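Local coordinates for protein transcription termination factor FttA (PDB 2XR1) that probably terminates archaeal transcription by cutting nascent RNA at the polymerase exit channel, as a dimeric two-zinc nuclease of the metallo-beta-lactamase/beta-CASP family, at residues 107-112 / 138-143; 375-380 / 598-603; 427-432 / 479-484. All coordinates share one frame; numbering follows the deposited sequence.

Contact 1: residues 107-112 / 138-143; sequences IIEAEK and VRTPPI
Val138 N donates to Ile108 O at 2.9 Å. From the same residue, Val138 O takes Ala110 N at 3.0 Å, so Val138 grips the neighbouring strand with both its backbone groups. A third bond runs from Thr140 N to Ala110 O at 2.9 Å. Thr140 lies just past the end of strand 134-139.

The bridges Glu109-Val138 and Ala110-Arg139 are parallel. They join strand 105-110, the middle strand of a three-stranded sheet, to strand 134-139 at its edge. This sheet belongs to the second of the two KH domains, and helices 113-116 and 122-131 lie between the two strands in the chain.

Glu109 and Val138 point their side chains to one face, side by side. The extended Glu109 chain then crosses the ring of Pro141 at about a right angle, with Glu109 OE1 3.4 Å from Pro141 CD. Ser95 on strand 94-99 holds that carboxylate by a hydrogen bond to OE1. Thr140 turns OG1 beside its own backbone N (chi1 -65°), which sets the hydroxyl against the Ala110 peptide without a hydrogen bond to it. The extended Arg139 chain carries its guanidinium back, with Glu111 O over one face, 3.8 Å from Arg139 NH1.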
# COMPACT_ATOMS: atom_id res chain seq x y z
N ILE B 107 -18.51 7.32 40.96
CA ILE B 107 -17.83 6.16 41.48
C ILE B 107 -17.60 6.38 42.95
O ILE B 107 -17.05 7.39 43.32
CB ILE B 107 -16.47 5.95 40.83
CG1 ILE B 107 -16.60 5.81 39.31
CG2 ILE B 107 -15.82 4.68 41.38
CD1 ILE B 107 -17.22 4.56 38.88
N ILE B 108 -18.04 5.45 43.78
CA ILE B 108 -17.84 5.50 45.22
C ILE B 108 -16.93 4.35 45.59
O ILE B 108 -17.19 3.21 45.23
CB ILE B 108 -19.16 5.34 45.97
CG1 ILE B 108 -20.01 6.60 45.80
CG2 ILE B 108 -18.91 4.99 47.42
CD1 ILE B 108 -21.37 6.51 46.46
N GLU B 109 -15.86 4.64 46.33
CA GLU B 109 -14.96 3.60 46.80
C GLU B 109 -15.30 3.31 48.23
O GLU B 109 -15.25 4.19 49.03
CB GLU B 109 -13.50 4.04 46.69
CG GLU B 109 -12.94 3.95 45.28
CD GLU B 109 -11.47 4.36 45.20
OE1 GLU B 109 -10.80 4.43 46.26
OE2 GLU B 109 -11.00 4.63 44.07
N ALA B 110 -15.62 2.06 48.54
CA ALA B 110 -15.99 1.67 49.89
C ALA B 110 -15.28 0.40 50.30
O ALA B 110 -15.10 -0.51 49.50
CB ALA B 110 -17.48 1.47 49.97
N GLU B 111 -14.88 0.34 51.57
CA GLU B 111 -14.30 -0.87 52.14
C GLU B 111 -15.35 -2.01 52.20
O GLU B 111 -15.05 -3.18 51.93
CB GLU B 111 -13.71 -0.57 53.54
CG GLU B 111 -12.52 -1.43 53.96
CD GLU B 111 -11.62 -0.75 55.02
OE1 GLU B 111 -10.80 0.12 54.65
OE2 GLU B 111 -11.71 -1.12 56.21
N LYS B 112 -16.59 -1.65 52.53
CA LYS B 112 -17.72 -2.58 52.52
C LYS B 112 -18.78 -2.12 51.50
O LYS B 112 -19.71 -1.38 51.87
CB LYS B 112 -18.34 -2.69 53.91
N VAL B 138 -17.78 0.54 44.23
CA VAL B 138 -16.59 -0.24 43.92
C VAL B 138 -15.84 -0.47 45.22
O VAL B 138 -15.88 0.36 46.11
CB VAL B 138 -15.72 0.50 42.83
CG1 VAL B 138 -14.26 0.57 43.22
CG2 VAL B 138 -15.93 -0.12 41.42
N ARG B 139 -15.16 -1.60 45.33
CA ARG B 139 -14.43 -1.95 46.53
C ARG B 139 -13.15 -1.12 46.59
O ARG B 139 -12.48 -0.96 45.59
CB ARG B 139 -14.11 -3.45 46.54
CG ARG B 139 -13.89 -4.05 47.92
CD ARG B 139 -13.28 -5.47 47.85
NE ARG B 139 -13.49 -6.24 49.08
CZ ARG B 139 -12.90 -5.99 50.26
NH1 ARG B 139 -12.05 -4.98 50.41
NH2 ARG B 139 -13.18 -6.76 51.30
N THR B 140 -12.82 -0.61 47.78
CA THR B 140 -11.68 0.30 47.95
C THR B 140 -10.37 -0.39 47.67
O THR B 140 -9.99 -1.32 48.39
CB THR B 140 -11.59 0.86 49.36
OG1 THR B 140 -12.73 1.69 49.60
CG2 THR B 140 -10.30 1.67 49.52
N PRO B 141 -9.65 0.07 46.64
CA PRO B 141 -8.39 -0.54 46.28
C PRO B 141 -7.38 -0.48 47.41
O PRO B 141 -7.21 0.57 48.02
CB PRO B 141 -7.92 0.30 45.11
CG PRO B 141 -9.17 0.81 44.51
CD PRO B 141 -10.01 1.14 45.70
N PRO B 142 -6.70 -1.61 47.67
CA PRO B 142 -5.68 -1.67 48.71
C PRO B 142 -4.58 -0.64 48.46
O PRO B 142 -4.02 -0.08 49.43
CB PRO B 142 -5.13 -3.10 48.61
CG PRO B 142 -6.18 -3.87 47.84
CD PRO B 142 -6.83 -2.89 46.94
N ILE B 143 -4.33 -0.37 47.18
CA ILE B 143 -3.25 0.51 46.71
C ILE B 143 -3.82 1.72 45.95
O ILE B 143 -4.77 1.58 45.19
CB ILE B 143 -2.28 -0.24 45.74
CG1 ILE B 143 -2.22 -1.74 46.08
CG2 ILE B 143 -0.91 0.41 45.78
CD1 ILE B 143 -1.35 -2.62 45.12

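Contact 2: residues 375-380 / 598-603; sequences ETVISE and PRPERV
Glu375 O accepts two backbone N-H groups, from Glu601 N at 2.8 Å and from Arg602 N at 3.2 Å. The Arg602 donor lies in the carbonyl plane, while the Glu601 donor is tilted 23° from it. Gripped twice, this carbonyl ties the turn at Glu601 to the start of the strand pair. Two residues on, Val377 N meets Arg602 O at 3.1 Å.

The tight part lies on the face bearing Val377 and Val603. Val377 CG2 sits beside its own backbone N, with CG1 anti to that N (chi1 180°), and this sets CG2 against the CB and CG atoms of Pro600, 3.6 Å from Pro600 CB. The CB atoms of Val377 and Val603 lie 4.1 Å apart. All three residues are buried, and Met596 also packs on Val377.

The other end is looser and reaches solvent. Glu375 and Glu601 run side by side there, touching through Glu375 CG and Glu601 CD at 4.2 Å. Their carboxylates are turned 78° to each other and do not meet. Arg373 forms a salt bridge with Glu375, which would ease repulsion between the like charges. Arg602 turns its end away to a salt bridge with Glu627.

These parallel bridges, Thr376-Arg602 and Val377-Val603, join the N-terminal and C-terminal parts of the metallo-beta-lactamase domain in one mixed sheet. Strand 602-606 leads directly to the zinc ligand His607, as expected of this alpha-beta/beta-alpha sandwich fold.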
# COMPACT_ATOMS: atom_id res chain seq x y z
N GLU B 375 -12.53 -14.94 9.40
CA GLU B 375 -12.02 -15.48 8.19
C GLU B 375 -10.50 -15.34 8.16
O GLU B 375 -9.84 -16.24 7.65
CB GLU B 375 -12.71 -14.87 6.99
CG GLU B 375 -14.14 -15.44 6.73
CD GLU B 375 -15.25 -14.91 7.69
OE1 GLU B 375 -15.17 -13.74 8.07
OE2 GLU B 375 -16.24 -15.63 8.04
N THR B 376 -9.95 -14.27 8.72
CA THR B 376 -8.50 -13.99 8.71
C THR B 376 -7.99 -13.72 10.11
O THR B 376 -8.59 -12.96 10.85
CB THR B 376 -8.23 -12.69 7.88
OG1 THR B 376 -8.75 -12.84 6.55
CG2 THR B 376 -6.75 -12.35 7.78
N VAL B 377 -6.86 -14.33 10.47
CA VAL B 377 -6.16 -14.04 11.73
C VAL B 377 -4.75 -13.50 11.45
O VAL B 377 -4.00 -14.05 10.66
CB VAL B 377 -5.93 -15.32 12.55
CG1 VAL B 377 -5.18 -14.96 13.87
CG2 VAL B 377 -7.25 -16.09 12.82
N ILE B 378 -4.41 -12.40 12.09
CA ILE B 378 -3.08 -11.85 12.02
C ILE B 378 -2.56 -12.05 13.43
O ILE B 378 -3.07 -11.42 14.37
CB ILE B 378 -3.11 -10.36 11.66
CG1 ILE B 378 -3.48 -10.22 10.17
CG2 ILE B 378 -1.75 -9.70 11.94
CD1 ILE B 378 -4.58 -9.32 9.85
N SER B 379 -1.56 -12.93 13.55
CA SER B 379 -1.07 -13.39 14.85
C SER B 379 0.35 -12.96 15.14
O SER B 379 1.16 -12.89 14.24
CB SER B 379 -1.10 -14.92 14.89
OG SER B 379 -0.55 -15.38 16.11
N GLU B 380 0.66 -12.75 16.40
CA GLU B 380 2.04 -12.57 16.79
C GLU B 380 2.76 -13.89 16.67
O GLU B 380 2.10 -14.91 16.60
CB GLU B 380 2.21 -12.11 18.24
CG GLU B 380 1.75 -13.13 19.28
CD GLU B 380 2.63 -13.12 20.48
OE1 GLU B 380 3.86 -13.35 20.29
OE2 GLU B 380 2.12 -12.89 21.59
N PRO B 598 -14.70 -20.09 14.71
CA PRO B 598 -14.49 -21.04 13.62
C PRO B 598 -13.01 -21.13 13.23
O PRO B 598 -12.17 -20.39 13.77
CB PRO B 598 -15.26 -20.43 12.46
CG PRO B 598 -16.13 -19.38 13.06
CD PRO B 598 -15.55 -18.95 14.30
N ARG B 599 -12.69 -22.03 12.32
CA ARG B 599 -11.34 -22.10 11.74
C ARG B 599 -11.18 -21.01 10.71
O ARG B 599 -12.04 -20.82 9.87
CB ARG B 599 -11.17 -23.45 11.08
CG ARG B 599 -9.79 -23.83 10.57
CD ARG B 599 -9.95 -25.25 9.94
NE ARG B 599 -8.86 -26.20 10.20
CZ ARG B 599 -8.33 -26.50 11.39
NH1 ARG B 599 -8.71 -25.90 12.50
NH2 ARG B 599 -7.39 -27.43 11.44
N PRO B 600 -10.09 -20.24 10.78
CA PRO B 600 -9.88 -19.19 9.80
C PRO B 600 -9.37 -19.74 8.48
O PRO B 600 -8.82 -20.83 8.44
CB PRO B 600 -8.80 -18.34 10.45
CG PRO B 600 -8.04 -19.29 11.25
CD PRO B 600 -9.02 -20.26 11.78
N GLU B 601 -9.54 -18.97 7.42
CA GLU B 601 -9.15 -19.37 6.10
C GLU B 601 -7.73 -18.89 5.79
O GLU B 601 -7.05 -19.50 4.98
CB GLU B 601 -10.12 -18.80 5.04
CG GLU B 601 -11.60 -19.11 5.29
CD GLU B 601 -12.57 -18.45 4.26
OE1 GLU B 601 -12.18 -17.44 3.56
OE2 GLU B 601 -13.74 -18.94 4.18
N ARG B 602 -7.30 -17.78 6.39
CA ARG B 602 -5.89 -17.39 6.30
C ARG B 602 -5.31 -17.00 7.65
O ARG B 602 -6.00 -16.50 8.50
CB ARG B 602 -5.65 -16.24 5.33
CG ARG B 602 -6.56 -16.10 4.20
CD ARG B 602 -6.12 -16.75 2.91
NE ARG B 602 -5.29 -15.88 2.07
CZ ARG B 602 -5.67 -14.68 1.55
NH1 ARG B 602 -6.89 -14.15 1.79
NH2 ARG B 602 -4.77 -14.00 0.80
N VAL B 603 -4.03 -17.26 7.86
CA VAL B 603 -3.33 -16.59 8.93
C VAL B 603 -2.04 -15.93 8.48
O VAL B 603 -1.40 -16.38 7.54
CB VAL B 603 -3.19 -17.40 10.23
CG1 VAL B 603 -3.96 -18.76 10.19
CG2 VAL B 603 -1.82 -17.47 10.64

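Contact 3: residues 427-432 / 479-484; sequences VMIVLE and NPFLSE
In the beta-CASP domain, helix 423-436 meets the loop that leads into strand 486-489, an edge strand of the domain's parallel sheet. Phe481, on a short 3-10 turn, packs against two successive helix residues. Met428 crosses it at about a right angle and brings its terminal methyl CE to 3.8 Å from Phe481 CD1. The bend at the last torsion of Met428 (chi3 61°) turns that methyl to the ring. Ile429 approaches obliquely, with CG1 3.8 Å from Phe481 CE1 and its CD1 near Phe481 CZ. Thr455 of helix 451-460 also touches both Met428 and Phe481.

One turn along the helix, Glu432 lies against the loop backbone. Its chain bends at chi2 (88°), and CG rests 3.9 Å from Pro480 CB. Glu432 OE1 is 3.4 Å from Ser483 CB. The same oxygen faces Pro480 O, another acceptor, at 3.3 Å.

No hydrogen bond crosses between the two segments. The polar ends are held elsewhere: Glu432 by a salt bridge to Arg436, and Ser483 OG by Cys485 N. Contact between the segments therefore rests on apolar packing and on the aliphatic part of Glu432.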
# COMPACT_ATOMS: atom_id res chain seq x y z
N VAL B 427 6.47 -11.89 38.27
CA VAL B 427 7.62 -12.20 39.13
C VAL B 427 7.30 -11.90 40.60
O VAL B 427 7.64 -12.67 41.47
CB VAL B 427 8.90 -11.45 38.71
CG1 VAL B 427 10.02 -11.71 39.71
CG2 VAL B 427 9.33 -11.87 37.36
N MET B 428 6.64 -10.79 40.86
CA MET B 428 6.28 -10.40 42.25
C MET B 428 5.38 -11.43 42.90
O MET B 428 5.53 -11.73 44.04
CB MET B 428 5.58 -9.04 42.28
CG MET B 428 6.46 -7.88 41.84
SD MET B 428 5.52 -6.38 41.45
CE MET B 428 4.77 -6.09 43.09
N ILE B 429 4.44 -11.99 42.15
CA ILE B 429 3.52 -12.97 42.73
C ILE B 429 4.25 -14.22 43.14
O ILE B 429 3.93 -14.81 44.16
CB ILE B 429 2.37 -13.34 41.78
CG1 ILE B 429 1.37 -12.20 41.73
CG2 ILE B 429 1.64 -14.61 42.28
CD1 ILE B 429 0.48 -12.28 40.53
N VAL B 430 5.23 -14.62 42.34
CA VAL B 430 6.03 -15.77 42.67
C VAL B 430 6.89 -15.50 43.91
O VAL B 430 6.94 -16.34 44.82
CB VAL B 430 6.85 -16.22 41.44
CG1 VAL B 430 7.96 -17.15 41.85
CG2 VAL B 430 5.92 -16.91 40.47
N LEU B 431 7.52 -14.33 43.96
CA LEU B 431 8.44 -14.00 45.06
C LEU B 431 7.71 -13.90 46.40
O LEU B 431 8.10 -14.54 47.36
CB LEU B 431 9.20 -12.71 44.77
CG LEU B 431 10.21 -12.82 43.62
CD1 LEU B 431 10.63 -11.46 43.17
CD2 LEU B 431 11.42 -13.62 44.01
N GLU B 432 6.63 -13.13 46.46
CA GLU B 432 5.91 -12.98 47.72
C GLU B 432 5.48 -14.34 48.29
O GLU B 432 5.59 -14.57 49.49
CB GLU B 432 4.71 -12.02 47.58
CG GLU B 432 3.27 -12.67 47.51
CD GLU B 432 2.62 -12.91 48.89
OE1 GLU B 432 2.76 -12.05 49.78
OE2 GLU B 432 1.93 -13.94 49.07
N ASN B 479 -3.21 -10.95 50.39
CA ASN B 479 -3.16 -10.16 49.14
C ASN B 479 -1.71 -10.04 48.74
O ASN B 479 -0.92 -9.45 49.47
CB ASN B 479 -3.77 -8.76 49.32
CG ASN B 479 -3.72 -7.90 48.06
OD1 ASN B 479 -2.75 -7.90 47.31
ND2 ASN B 479 -4.77 -7.12 47.84
N PRO B 480 -1.37 -10.57 47.57
CA PRO B 480 0.02 -10.79 47.26
C PRO B 480 0.80 -9.51 47.31
O PRO B 480 1.79 -9.42 48.07
CB PRO B 480 -0.01 -11.35 45.81
CG PRO B 480 -1.43 -11.68 45.51
CD PRO B 480 -2.25 -10.78 46.40
N PHE B 481 0.35 -8.53 46.52
CA PHE B 481 1.12 -7.33 46.27
C PHE B 481 1.32 -6.47 47.52
O PHE B 481 2.17 -5.60 47.48
CB PHE B 481 0.47 -6.47 45.17
CG PHE B 481 0.31 -7.15 43.84
CD1 PHE B 481 1.36 -7.81 43.24
CD2 PHE B 481 -0.89 -7.06 43.16
CE1 PHE B 481 1.21 -8.43 41.98
CE2 PHE B 481 -1.06 -7.67 41.93
CZ PHE B 481 0.01 -8.37 41.33
N LEU B 482 0.57 -6.68 48.59
CA LEU B 482 0.77 -5.90 49.83
C LEU B 482 1.71 -6.58 50.84
O LEU B 482 1.65 -6.27 52.04
CB LEU B 482 -0.57 -5.60 50.54
CG LEU B 482 -1.54 -4.58 49.94
CD1 LEU B 482 -2.61 -4.17 50.97
CD2 LEU B 482 -0.81 -3.32 49.41
N SER B 483 2.57 -7.48 50.38
CA SER B 483 3.56 -8.08 51.28
C SER B 483 4.56 -7.05 51.80
O SER B 483 4.99 -6.16 51.07
CB SER B 483 4.35 -9.20 50.62
OG SER B 483 5.33 -9.73 51.53
N GLU B 484 4.92 -7.22 53.07
CA GLU B 484 5.94 -6.42 53.70
C GLU B 484 7.21 -6.42 52.85
O GLU B 484 7.92 -5.42 52.83
CB GLU B 484 6.26 -6.98 55.10
CG GLU B 484 6.60 -5.92 56.22
CD GLU B 484 7.80 -6.33 57.13
OE1 GLU B 484 8.66 -7.17 56.72
OE2 GLU B 484 7.92 -5.80 58.25

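The three contacts sit in three different parts of the chain. Contact 1 belongs to the second KH domain and comes first. Contact 2 joins the two halves of the metallo-beta-lactamase domain, with residues 375-380 before and 598-603 after the beta-CASP region. Contact 3 therefore falls between those two segments, within the inserted beta-CASP domain. Contacts 1 and 2 lie on opposite sides of the chain's centre, their own centres 41 Å apart. Contacts 2 and 3 come no nearer than about 17 Å between nearest atoms. Contacts 1 and 3 do touch: Pro142 and Ile143 pack on Asn479, Phe481 and Leu482. The chain just after KH strand 134-139 thus packs on the beta-CASP domain.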